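Local coordinates for protein phage terminase large subunit (Thermus phage P7426, PDB 7KS4) that probably serves as the ATP-driven motor that packages viral DNA into capsids and as the nuclease that cuts the genome, here represented by its N-terminal ATPase domain, at residues Y21-H25 and V26-I30; G83-V86 and E87-R91; E90-A93 and E94-P97. All blocks are in the same frame, centred on the assembly; numbering follows the deposited sequence.

Contact 1. Residues Y21-H25 and V26-I30. With SO4 (sulfate ion), chain B.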
ATOM      1  N   TYR A  21      13.184   4.539   9.175  1.00 40.17           N
ATOM      2  CA  TYR A  21      12.245   3.433   9.076  1.00 40.79           C
ATOM      3  C   TYR A  21      12.977   2.124   9.327  1.00 41.74           C
ATOM      4  O   TYR A  21      14.009   1.858   8.702  1.00 43.90           O
ATOM      5  CB  TYR A  21      11.594   3.440   7.691  1.00 35.59           C
ATOM      6  CG  TYR A  21      10.668   2.284   7.362  1.00 34.27           C
ATOM      7  CD1 TYR A  21       9.524   2.035   8.115  1.00 35.47           C
ATOM      8  CD2 TYR A  21      10.907   1.484   6.254  1.00 32.23           C
ATOM      9  CE1 TYR A  21       8.666   0.996   7.792  1.00 34.83           C
ATOM     10  CE2 TYR A  21      10.045   0.443   5.915  1.00 31.82           C
ATOM     11  CZ  TYR A  21       8.931   0.205   6.691  1.00 34.26           C
ATOM     12  OH  TYR A  21       8.065  -0.819   6.363  1.00 35.99           O
ATOM     13  N   LYS A  22      12.448   1.314  10.240  1.00 41.22           N
ATOM     14  CA  LYS A  22      13.031   0.019  10.593  1.00 43.47           C
ATOM     15  C   LYS A  22      11.962  -1.056  10.436  1.00 42.87           C
ATOM     16  O   LYS A  22      11.275  -1.414  11.403  1.00 44.72           O
ATOM     17  CB  LYS A  22      13.598   0.036  12.014  1.00 49.82           C
ATOM     18  CG  LYS A  22      14.881   0.875  12.168  1.00 54.37           C
ATOM     19  CD  LYS A  22      14.645   2.191  12.926  1.00 58.12           C
ATOM     20  CE  LYS A  22      15.949   2.977  13.136  1.00 61.24           C
ATOM     21  NZ  LYS A  22      15.802   4.465  12.945  1.00 59.80           N
ATOM     22  N   PRO A  23      11.820  -1.623   9.246  1.00 41.86           N
ATOM     23  CA  PRO A  23      10.681  -2.511   8.986  1.00 41.55           C
ATOM     24  C   PRO A  23      10.730  -3.804   9.790  1.00 46.09           C
ATOM     25  O   PRO A  23      11.797  -4.293  10.167  1.00 47.35           O
ATOM     26  CB  PRO A  23      10.805  -2.797   7.485  1.00 37.79           C
ATOM     27  CG  PRO A  23      12.266  -2.653   7.215  1.00 37.57           C
ATOM     28  CD  PRO A  23      12.736  -1.553   8.093  1.00 40.22           C
ATOM     29  N   HIS A  24       9.542  -4.363  10.027  1.00 58.46           N
ATOM     30  CA  HIS A  24       9.371  -5.685  10.609  1.00 62.79           C
ATOM     31  C   HIS A  24       9.464  -6.757   9.525  1.00 56.61           C
ATOM     32  O   HIS A  24       9.540  -6.464   8.330  1.00 52.52           O
ATOM     33  CB  HIS A  24       8.026  -5.783  11.326  1.00 68.61           C
ATOM     34  CG  HIS A  24       7.832  -4.742  12.383  1.00 76.06           C
ATOM     35  ND1 HIS A  24       6.594  -4.233  12.708  1.00 78.78           N
ATOM     36  CD2 HIS A  24       8.722  -4.113  13.186  1.00 81.41           C
ATOM     37  CE1 HIS A  24       6.728  -3.336  13.668  1.00 83.85           C
ATOM     38  NE2 HIS A  24       8.009  -3.243  13.977  1.00 85.97           N
ATOM     39  N   HIS A  25       9.434  -8.024   9.951  1.00 55.47           N
ATOM     40  CA  HIS A  25       9.669  -9.109   9.002  1.00 53.75           C
ATOM     41  C   HIS A  25       8.640  -9.090   7.876  1.00 48.58           C
ATOM     42  O   HIS A  25       8.987  -9.314   6.712  1.00 46.27           O
ATOM     43  CB  HIS A  25       9.681 -10.466   9.716  1.00 59.09           C
ATOM     44  CG  HIS A  25       8.383 -10.840  10.366  1.00 63.95           C
ATOM     45  ND1 HIS A  25       7.919 -10.236  11.516  1.00 68.93           N
ATOM     46  CD2 HIS A  25       7.468 -11.787  10.045  1.00 64.98           C
ATOM     47  CE1 HIS A  25       6.766 -10.782  11.864  1.00 70.19           C
ATOM     48  NE2 HIS A  25       6.470 -11.727  10.989  1.00 67.66           N
ATOM     49  N   VAL A  26       7.378  -8.795   8.193  1.00 48.40           N
ATOM     50  CA  VAL A  26       6.344  -8.827   7.162  1.00 48.03           C
ATOM     51  C   VAL A  26       6.468  -7.626   6.238  1.00 45.09           C
ATOM     52  O   VAL A  26       6.302  -7.748   5.021  1.00 42.83           O
ATOM     53  CB  VAL A  26       4.943  -8.898   7.790  1.00 50.68           C
ATOM     54  CG1 VAL A  26       3.896  -9.124   6.693  1.00 48.64           C
ATOM     55  CG2 VAL A  26       4.880 -10.002   8.826  1.00 55.26           C
ATOM     56  N   GLN A  27       6.726  -6.445   6.803  1.00 44.37           N
ATOM     57  CA  GLN A  27       6.994  -5.270   5.983  1.00 42.19           C
ATOM     58  C   GLN A  27       8.192  -5.504   5.079  1.00 40.93           C
ATOM     59  O   GLN A  27       8.155  -5.199   3.881  1.00 37.23           O
ATOM     60  CB  GLN A  27       7.233  -4.054   6.874  1.00 43.86           C
ATOM     61  CG  GLN A  27       6.044  -3.655   7.709  1.00 44.82           C
ATOM     62  CD  GLN A  27       6.413  -2.651   8.772  1.00 48.09           C
ATOM     63  OE1 GLN A  27       7.434  -2.794   9.451  1.00 49.38           O
ATOM     64  NE2 GLN A  27       5.597  -1.615   8.916  1.00 49.14           N
ATOM     65  N   LEU A  28       9.276  -6.041   5.645  1.00 42.58           N
ATOM     66  CA  LEU A  28      10.462  -6.320   4.845  1.00 41.27           C
ATOM     67  C   LEU A  28      10.137  -7.267   3.699  1.00 39.50           C
ATOM     68  O   LEU A  28      10.601  -7.068   2.573  1.00 37.01           O
ATOM     69  CB  LEU A  28      11.557  -6.906   5.735  1.00 44.55           C
ATOM     70  CG  LEU A  28      12.974  -6.951   5.168  1.00 46.76           C
ATOM     71  CD1 LEU A  28      13.441  -5.578   4.708  1.00 45.71           C
ATOM     72  CD2 LEU A  28      13.910  -7.507   6.232  1.00 50.15           C
ATOM     73  N   ALA A  29       9.337  -8.303   3.960  1.00 42.21           N
ATOM     74  CA  ALA A  29       8.978  -9.227   2.889  1.00 42.43           C
ATOM     75  C   ALA A  29       8.247  -8.505   1.764  1.00 39.60           C
ATOM     76  O   ALA A  29       8.516  -8.750   0.582  1.00 40.14           O
ATOM     77  CB  ALA A  29       8.126 -10.367   3.438  1.00 44.45           C
ATOM     78  N   ILE A  30       7.331  -7.598   2.112  1.00 36.11           N
ATOM     79  CA  ILE A  30       6.631  -6.806   1.102  1.00 34.28           C
ATOM     80  C   ILE A  30       7.623  -5.979   0.295  1.00 34.81           C
ATOM     81  O   ILE A  30       7.544  -5.908  -0.936  1.00 33.16           O
ATOM     82  CB  ILE A  30       5.565  -5.919   1.770  1.00 33.36           C
ATOM     83  CG1 ILE A  30       4.450  -6.808   2.347  1.00 35.39           C
ATOM     84  CG2 ILE A  30       5.012  -4.873   0.777  1.00 33.52           C
ATOM     85  CD1 ILE A  30       3.399  -6.066   3.135  1.00 35.62           C
TER
HETATM   86  S   SO4 B 301      10.250  -8.621  13.844  1.00 87.40           S
HETATM   87  O1  SO4 B 301       8.948  -8.733  13.193  1.00 88.24           O
HETATM   88  O2  SO4 B 301      10.368  -7.300  14.450  1.00 82.70           O
HETATM   89  O3  SO4 B 301      10.376  -9.648  14.875  1.00 87.44           O
HETATM   90  O4  SO4 B 301      11.306  -8.810  12.854  1.00 87.80           O
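The side-chain oxygen OE1 of Gln27 takes the backbone N-H of His24 in a short, straight bond: His24 N lies 2.7 Å from Gln27 OE1, with 173° at the hydrogen, in the carbonyl plane. Gln27 is N3 to the N-cap His24, so this is the half of a capping box in which the N3 side chain accepts the N-cap N-H; the His24 side chain makes no return bond to Gln27 N. The same oxygen sits over a face of the His24 imidazole, 3.5 Å from His24 CG, ring and amide inclined by only 27°. Gln27 NE2 reaches N7 of the bound ADP and the carbonyl of Gly47, while the Lys22 carbonyl takes N6, consistent with this turn recognising the adenine edge. Tyr21 OH crosses the Gln27 chain at a slant, 3.4 Å from Gln27 CB, and is hydrogen-bonded to His31 NE2. The first helical turn is sealed by Leu28 N, 2.7 Å from His24 O. Pro23 CG rests against Leu28 CD1 at 4.0 Å. His25 holds its imidazole between its own backbone N and carbonyl carbon (chi1 63°), over Val26, whose CG2 lies 3.5 Å from the ring centroid in a CH-pi contact. A sulfate, probably from the crystallisation liquor, is weakly bonded through O1 to His25 N at 3.4 Å; His25 ND1 also meets O1, at a distance too short to be relied on. The helix packs on strands 37-42 and 219-224 through Val26, Ala29 and Ile30, while Tyr21 leans on helix 48-62, and Pro23 and Leu28 meet Phe16 of helix 13-19.

Contact 2. Residues G83-V86 and E87-R91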
ATOM      1  N   GLY A  83      -1.231  11.193   4.393  1.00 40.48           N
ATOM      2  CA  GLY A  83      -0.599  12.084   5.353  1.00 42.06           C
ATOM      3  C   GLY A  83       0.780  11.609   5.771  1.00 42.03           C
ATOM      4  O   GLY A  83       1.684  12.413   6.009  1.00 41.88           O
ATOM      5  N   ARG A  84       0.958  10.295   5.876  1.00 42.83           N
ATOM      6  CA  ARG A  84       2.267   9.765   6.230  1.00 43.99           C
ATOM      7  C   ARG A  84       3.262   9.947   5.094  1.00 40.81           C
ATOM      8  O   ARG A  84       4.442  10.227   5.336  1.00 40.14           O
ATOM      9  CB  ARG A  84       2.148   8.299   6.608  1.00 46.43           C
ATOM     10  CG  ARG A  84       1.302   8.099   7.829  1.00 51.02           C
ATOM     11  CD  ARG A  84       1.225   6.657   8.194  1.00 54.77           C
ATOM     12  NE  ARG A  84       0.250   6.436   9.254  1.00 60.46           N
ATOM     13  CZ  ARG A  84       0.289   5.414  10.096  1.00 65.68           C
ATOM     14  NH1 ARG A  84       1.268   4.530   9.999  1.00 66.20           N
ATOM     15  NH2 ARG A  84      -0.640   5.288  11.032  1.00 69.90           N
ATOM     16  N   VAL A  85       2.811   9.793   3.850  1.00 35.68           N
ATOM     17  CA  VAL A  85       3.692  10.061   2.717  1.00 34.29           C
ATOM     18  C   VAL A  85       4.125  11.522   2.731  1.00 34.17           C
ATOM     19  O   VAL A  85       5.297  11.839   2.504  1.00 32.52           O
ATOM     20  CB  VAL A  85       2.999   9.682   1.396  1.00 32.78           C
ATOM     21  CG1 VAL A  85       3.863  10.060   0.207  1.00 31.43           C
ATOM     22  CG2 VAL A  85       2.700   8.174   1.363  1.00 32.84           C
ATOM     23  N   VAL A  86       3.186  12.430   3.008  1.00 37.17           N
ATOM     24  CA  VAL A  86       3.506  13.856   3.062  1.00 39.32           C
ATOM     25  C   VAL A  86       4.640  14.113   4.049  1.00 40.08           C
ATOM     26  O   VAL A  86       5.669  14.700   3.693  1.00 38.51           O
ATOM     27  CB  VAL A  86       2.258  14.680   3.420  1.00 42.42           C
ATOM     28  CG1 VAL A  86       2.633  16.141   3.676  1.00 44.33           C
ATOM     29  CG2 VAL A  86       1.230  14.595   2.301  1.00 41.78           C
ATOM     30  N   GLU A  87       4.461  13.702   5.311  1.00 42.56           N
ATOM     31  CA  GLU A  87       5.496  13.953   6.316  1.00 44.20           C
ATOM     32  C   GLU A  87       6.849  13.449   5.835  1.00 42.72           C
ATOM     33  O   GLU A  87       7.859  14.163   5.908  1.00 40.08           O
ATOM     34  CB  GLU A  87       5.137  13.291   7.651  1.00 47.96           C
ATOM     35  CG  GLU A  87       6.085  13.658   8.812  1.00 52.30           C
ATOM     36  CD  GLU A  87       7.392  12.865   8.813  1.00 52.72           C
ATOM     37  OE1 GLU A  87       7.381  11.692   8.379  1.00 52.53           O
ATOM     38  OE2 GLU A  87       8.431  13.416   9.249  1.00 52.97           O
ATOM     39  N   LYS A  88       6.884  12.208   5.341  1.00 39.39           N
ATOM     40  CA  LYS A  88       8.149  11.602   4.940  1.00 39.19           C
ATOM     41  C   LYS A  88       8.754  12.323   3.745  1.00 36.46           C
ATOM     42  O   LYS A  88       9.970  12.544   3.700  1.00 36.61           O
ATOM     43  CB  LYS A  88       7.940  10.121   4.617  1.00 38.70           C
ATOM     44  CG  LYS A  88       7.492   9.299   5.810  1.00 41.29           C
ATOM     45  CD  LYS A  88       7.236   7.844   5.432  1.00 40.93           C
ATOM     46  CE  LYS A  88       7.218   6.956   6.664  1.00 45.41           C
ATOM     47  NZ  LYS A  88       6.327   7.487   7.718  1.00 48.17           N
ATOM     48  N   VAL A  89       7.926  12.680   2.763  1.00 33.59           N
ATOM     49  CA  VAL A  89       8.423  13.346   1.562  1.00 32.91           C
ATOM     50  C   VAL A  89       8.940  14.739   1.900  1.00 33.25           C
ATOM     51  O   VAL A  89       9.995  15.162   1.416  1.00 31.29           O
ATOM     52  CB  VAL A  89       7.314  13.393   0.494  1.00 32.70           C
ATOM     53  CG1 VAL A  89       7.611  14.441  -0.578  1.00 32.81           C
ATOM     54  CG2 VAL A  89       7.130  12.024  -0.151  1.00 31.30           C
ATOM     55  N   GLU A  90       8.202  15.484   2.722  1.00 37.49           N
ATOM     56  CA  GLU A  90       8.646  16.833   3.058  1.00 39.66           C
ATOM     57  C   GLU A  90       9.931  16.812   3.872  1.00 39.44           C
ATOM     58  O   GLU A  90      10.769  17.711   3.726  1.00 38.82           O
ATOM     59  CB  GLU A  90       7.527  17.580   3.789  1.00 44.01           C
ATOM     60  CG  GLU A  90       6.458  18.081   2.821  1.00 45.91           C
ATOM     61  CD  GLU A  90       5.300  18.775   3.496  1.00 51.12           C
ATOM     62  OE1 GLU A  90       5.242  18.801   4.744  1.00 54.02           O
ATOM     63  OE2 GLU A  90       4.438  19.301   2.764  1.00 51.68           O
ATOM     64  N   ARG A  91      10.117  15.794   4.714  1.00 39.16           N
ATOM     65  CA  ARG A  91      11.360  15.667   5.467  1.00 39.39           C
ATOM     66  C   ARG A  91      12.501  15.197   4.573  1.00 38.29           C
ATOM     67  O   ARG A  91      13.597  15.776   4.584  1.00 37.91           O
ATOM     68  CB  ARG A  91      11.157  14.699   6.632  1.00 40.39           C
ATOM     69  CG  ARG A  91      12.446  14.283   7.320  1.00 41.38           C
ATOM     70  CD  ARG A  91      12.166  13.650   8.673  1.00 43.47           C
ATOM     71  NE  ARG A  91      11.239  12.522   8.568  1.00 44.07           N
ATOM     72  CZ  ARG A  91      11.599  11.275   8.279  1.00 43.39           C
ATOM     73  NH1 ARG A  91      10.680  10.321   8.209  1.00 43.32           N
ATOM     74  NH2 ARG A  91      12.873  10.974   8.061  1.00 43.78           N
TER
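Val85 and Val89 stand side by side one turn apart and point the same way, Val85 CG1 touching Val89 CG2 at 3.8 Å. Val86 and Glu90 form a second such pair: the extended Glu90 chain runs beside the valine, and its OE2 comes 3.8 Å from Val86 CG1, a contact of methyl with carboxylate. On another flank Lys88 runs its extended methylene chain back past the preceding turn and bends only at its last torsion, Lys88 CG lying 3.2 Å from Arg84 O, with CG anti to its own carbonyl carbon (chi1 -64°). Lys88 NZ and Arg84 NH1 stand 6.3 Å apart, and both form salt bridges with Glu50, which probably steadies their charges. All of this belongs to helix 75-92 of the P-loop ATPase fold, whose regular i to i+4 bonds include Val89 N to Val85 O at 2.8 Å. The two valine-bearing flanks pack on the strands 99-104 and 109-115, and Lys88 meets helix 48-62, which follows the phosphate-binding loop; Arg84 goes on to touch the bound ADP. At the exposed flank, Glu87 bends at chi2 (-80°) to offer its OE2 to Arg91. The salt bridge from Arg91 NE to Glu87 OE2, 3.0 Å long and 168° at the hydrogen, uses the syn side of the carboxylate and lies almost in the guanidinium plane, while Arg91 NH1 bonds the carbonyl of Leu19.

Contact 3. Residues E90-A93 and E94-P97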
ATOM      1  N   GLU A  90       8.202  15.484   2.722  1.00 37.49           N
ATOM      2  CA  GLU A  90       8.646  16.833   3.058  1.00 39.66           C
ATOM      3  C   GLU A  90       9.931  16.812   3.872  1.00 39.44           C
ATOM      4  O   GLU A  90      10.769  17.711   3.726  1.00 38.82           O
ATOM      5  CB  GLU A  90       7.527  17.580   3.789  1.00 44.01           C
ATOM      6  CG  GLU A  90       6.458  18.081   2.821  1.00 45.91           C
ATOM      7  CD  GLU A  90       5.300  18.775   3.496  1.00 51.12           C
ATOM      8  OE1 GLU A  90       5.242  18.801   4.744  1.00 54.02           O
ATOM      9  OE2 GLU A  90       4.438  19.301   2.764  1.00 51.68           O
ATOM     10  N   ARG A  91      10.117  15.794   4.714  1.00 39.16           N
ATOM     11  CA  ARG A  91      11.360  15.667   5.467  1.00 39.39           C
ATOM     12  C   ARG A  91      12.501  15.197   4.573  1.00 38.29           C
ATOM     13  O   ARG A  91      13.597  15.776   4.584  1.00 37.91           O
ATOM     14  CB  ARG A  91      11.157  14.699   6.632  1.00 40.39           C
ATOM     15  CG  ARG A  91      12.446  14.283   7.320  1.00 41.38           C
ATOM     16  CD  ARG A  91      12.166  13.650   8.673  1.00 43.47           C
ATOM     17  NE  ARG A  91      11.239  12.522   8.568  1.00 44.07           N
ATOM     18  CZ  ARG A  91      11.599  11.275   8.279  1.00 43.39           C
ATOM     19  NH1 ARG A  91      10.680  10.321   8.209  1.00 43.32           N
ATOM     20  NH2 ARG A  91      12.873  10.974   8.061  1.00 43.78           N
ATOM     21  N   LEU A  92      12.266  14.134   3.798  1.00 36.81           N
ATOM     22  CA  LEU A  92      13.331  13.552   2.989  1.00 37.69           C
ATOM     23  C   LEU A  92      13.852  14.527   1.945  1.00 35.48           C
ATOM     24  O   LEU A  92      15.031  14.463   1.568  1.00 35.69           O
ATOM     25  CB  LEU A  92      12.831  12.281   2.305  1.00 37.80           C
ATOM     26  CG  LEU A  92      13.900  11.217   2.092  1.00 39.78           C
ATOM     27  CD1 LEU A  92      14.296  10.609   3.435  1.00 42.62           C
ATOM     28  CD2 LEU A  92      13.396  10.150   1.124  1.00 38.50           C
ATOM     29  N   ALA A  93      12.995  15.418   1.446  1.00 34.92           N
ATOM     30  CA  ALA A  93      13.428  16.365   0.430  1.00 35.31           C
ATOM     31  C   ALA A  93      14.612  17.196   0.893  1.00 36.45           C
ATOM     32  O   ALA A  93      15.375  17.685   0.050  1.00 37.47           O
ATOM     33  CB  ALA A  93      12.266  17.282   0.031  1.00 37.58           C
ATOM     34  N   GLU A  94      14.790  17.357   2.210  1.00 34.64           N
ATOM     35  CA  GLU A  94      15.933  18.110   2.713  1.00 34.02           C
ATOM     36  C   GLU A  94      17.245  17.572   2.157  1.00 33.59           C
ATOM     37  O   GLU A  94      18.152  18.351   1.846  1.00 33.91           O
ATOM     38  CB  GLU A  94      15.964  18.073   4.240  1.00 34.55           C
ATOM     39  CG  GLU A  94      17.219  18.685   4.848  1.00 34.80           C
ATOM     40  CD  GLU A  94      17.343  20.166   4.573  1.00 36.92           C
ATOM     41  OE1 GLU A  94      16.294  20.806   4.349  1.00 37.35           O
ATOM     42  OE2 GLU A  94      18.481  20.693   4.588  1.00 36.23           O
ATOM     43  N   VAL A  95      17.380  16.246   2.058  1.00 37.37           N
ATOM     44  CA  VAL A  95      18.642  15.626   1.652  1.00 37.31           C
ATOM     45  C   VAL A  95      18.712  15.350   0.149  1.00 35.08           C
ATOM     46  O   VAL A  95      19.663  14.711  -0.310  1.00 33.65           O
ATOM     47  CB  VAL A  95      18.919  14.344   2.457  1.00 39.08           C
ATOM     48  CG1 VAL A  95      18.973  14.659   3.949  1.00 42.88           C
ATOM     49  CG2 VAL A  95      17.892  13.267   2.169  1.00 39.41           C
ATOM     50  N   PHE A  96      17.752  15.845  -0.633  1.00 32.98           N
ATOM     51  CA  PHE A  96      17.832  15.833  -2.094  1.00 31.98           C
ATOM     52  C   PHE A  96      17.722  17.279  -2.560  1.00 32.62           C
ATOM     53  O   PHE A  96      16.620  17.760  -2.871  1.00 31.19           O
ATOM     54  CB  PHE A  96      16.743  14.940  -2.686  1.00 32.11           C
ATOM     55  CG  PHE A  96      16.878  13.505  -2.265  1.00 32.63           C
ATOM     56  CD1 PHE A  96      17.891  12.720  -2.791  1.00 32.29           C
ATOM     57  CD2 PHE A  96      16.019  12.947  -1.326  1.00 34.28           C
ATOM     58  CE1 PHE A  96      18.049  11.404  -2.396  1.00 33.01           C
ATOM     59  CE2 PHE A  96      16.166  11.621  -0.929  1.00 34.76           C
ATOM     60  CZ  PHE A  96      17.183  10.852  -1.467  1.00 34.11           C
ATOM     61  N   PRO A  97      18.837  18.019  -2.591  1.00 32.50           N
ATOM     62  CA  PRO A  97      18.752  19.469  -2.858  1.00 34.36           C
ATOM     63  C   PRO A  97      18.097  19.834  -4.180  1.00 33.93           C
ATOM     64  O   PRO A  97      17.625  20.973  -4.321  1.00 36.42           O
ATOM     65  CB  PRO A  97      20.222  19.915  -2.825  1.00 35.85           C
ATOM     66  CG  PRO A  97      20.883  18.944  -1.896  1.00 35.23           C
ATOM     67  CD  PRO A  97      20.187  17.620  -2.148  1.00 33.48           C
TER
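Glu90 O stands 4.3 Å from Glu94 N, too far for a hydrogen bond. The amide of Glu94 turns instead to the next carbonyl: Arg91 O receives Glu94 N at 3.1 Å, the donor lying 48° above the carbonyl plane. Arg91 thus takes part through its backbone. Leu92 carries the side-chain contact. Its carbonyl accepts Val95 N at 3.0 Å, and Val95 CG2, set between its own backbone N and carbonyl carbon, crowds the same oxygen, with Val95 CG2 only 3.2 Å from Leu92 O. Phe96 comes up alongside Leu92, both side chains pointing the same way; the edge of the phenyl ring faces the leucine, so that Phe96 CE2 lies 3.7 Å from Leu92 CD2 in the ring plane. With CG placed anti to the carbonyl carbon (chi1 -62°), the ring is carried back over the preceding turn. Ala93 adds the last of three successive i to i+3 bonds, Ala93 O to Phe96 N at 3.1 Å, with the donor steeply above the carbonyl plane at 67°. These i to i+3 bonds are of the 3-10 kind; beyond them the chain goes on to strand 99-104, where the carbonyl of Phe96 bonds Thr99 OG1. Around this turn, Leu92 touches Phe15, Leu18 and Leu19 of helix 13-19 and Val57 and Phe61 of helix 48-62; the Phe96 ring also meets that of Phe61, while Ala93 touches Phe61 and also Thr99 and Val101 of strand 99-104.

Along the chain the three contacts come in order, all within the ATPase domain. Contact 1 lies at the start of helix 25-32, whereas contacts 2 and 3 both use helix 75-92 and share Glu90 and Arg91, their centres about 10 Å apart. The centre of contact 1 is about 19 Å from that of contact 2 and about 23 Å from that of contact 3, and its nearest atoms stay about 6 Å from each. Contacts 1 and 2 both supply residues to the ADP pocket, at the base and through Arg84 respectively. Contact 3 continues away from the nucleotide, leading the helix into strand 99-104 at one edge of the sheet.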